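Local coordinates for protein type IV pilin structural subunit (Pseudomonas aeruginosa, PDB 3JYZ) that probably serves as the major structural subunit that polymerises into the type IV pilus, a thin surface filament of the bacterium, at residues A[33-36]-A[37-40]. Residues are numbered along the deposited sequence; the frame is centred on the assembly and turned at random.
Sequences TADL and TRAT
Thr37 folds its hydroxyl back onto Thr33, one turn earlier in helix 33-49, and Thr40 does the same to Leu36. Thr37 OG1 donates to Thr33 O over 2.8 Å, standing above the carbonyl plane, while Thr37 N reaches the same oxygen at 2.9 Å from the opposite face. The pairing from opposite faces recurs at Leu36 O, where Thr40 OG1, also at 2.8 Å, is tilted less far from the plane and Thr40 N comes from the other face. In both threonines OG1 sits beside the backbone N (chi1 -64° in Thr37), which aims the hydroxyl back along the helix. The remaining i to i+4 backbone bonds run from Arg38 N to Ala34 O and from Ala39 N to Asp35 O.

The ionic part joins Asp35 to Arg38, three residues on. Arg38 bends at chi3 (65°), bringing its guanidinium back over the preceding turn, where one face lies against Asp35 CA. Arg38 NH2 meets Asp35 OD1 at 2.6 Å, but the N-H...O angle of 118° leaves the hydrogen-bond part of this salt bridge weak, and the two charged planes stand nearly perpendicular.

Apolar contact lies on another side, where Leu36 packs on Met62 of strand 57-62 and Leu103 of helix 103-109. This stretch is thus amphipathic, with Leu36 buried and Arg38 exposed, while Thr33 O and Leu36 O, each accepting two hydrogen bonds, satisfy the threonine hydroxyls, even that of buried Thr40, within the helix itself.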
# COMPACT_ATOMS: atom_id res chain seq x y z
N THR A 33 11.42 -15.29 -2.70
CA THR A 33 10.00 -15.55 -2.53
C THR A 33 9.71 -16.05 -1.12
O THR A 33 8.72 -15.66 -0.51
CB THR A 33 9.48 -16.56 -3.56
OG1 THR A 33 9.55 -15.98 -4.87
CG2 THR A 33 8.03 -16.95 -3.27
N ALA A 34 10.59 -16.91 -0.61
CA ALA A 34 10.45 -17.42 0.75
C ALA A 34 10.45 -16.30 1.79
O ALA A 34 9.66 -16.34 2.74
CB ALA A 34 11.55 -18.43 1.06
N ASP A 35 11.33 -15.32 1.61
CA ASP A 35 11.42 -14.18 2.53
C ASP A 35 10.17 -13.30 2.43
O ASP A 35 9.66 -12.83 3.45
CB ASP A 35 12.65 -13.33 2.24
CG ASP A 35 13.94 -13.96 2.74
OD1 ASP A 35 13.89 -15.06 3.33
OD2 ASP A 35 15.01 -13.35 2.53
N LEU A 36 9.71 -13.06 1.21
CA LEU A 36 8.51 -12.25 1.00
C LEU A 36 7.30 -12.92 1.64
O LEU A 36 6.40 -12.27 2.18
CB LEU A 36 8.28 -12.03 -0.49
CG LEU A 36 7.03 -11.23 -0.89
CD1 LEU A 36 6.91 -9.91 -0.13
CD2 LEU A 36 7.05 -11.01 -2.40
N THR A 37 7.28 -14.25 1.58
CA THR A 37 6.19 -15.02 2.16
C THR A 37 6.23 -14.92 3.67
O THR A 37 5.20 -14.70 4.32
CB THR A 37 6.31 -16.47 1.71
OG1 THR A 37 6.14 -16.52 0.29
CG2 THR A 37 5.25 -17.35 2.37
N ARG A 38 7.43 -15.05 4.24
CA ARG A 38 7.61 -14.93 5.68
C ARG A 38 7.26 -13.53 6.17
O ARG A 38 6.62 -13.36 7.21
CB ARG A 38 9.05 -15.27 6.07
CG ARG A 38 9.31 -15.24 7.56
CD ARG A 38 10.48 -16.13 7.94
NE ARG A 38 11.74 -15.67 7.36
CZ ARG A 38 12.31 -16.20 6.29
NH1 ARG A 38 11.73 -17.23 5.67
NH2 ARG A 38 13.45 -15.72 5.83
N ALA A 39 7.67 -12.52 5.41
CA ALA A 39 7.40 -11.13 5.76
C ALA A 39 5.90 -10.86 5.77
O ALA A 39 5.38 -10.19 6.66
CB ALA A 39 8.11 -10.19 4.79
N THR A 40 5.20 -11.40 4.78
CA THR A 40 3.74 -11.31 4.73
C THR A 40 3.11 -11.88 6.00
O THR A 40 2.24 -11.27 6.62
CB THR A 40 3.20 -12.03 3.49
OG1 THR A 40 3.72 -11.39 2.31
CG2 THR A 40 1.67 -12.02 3.45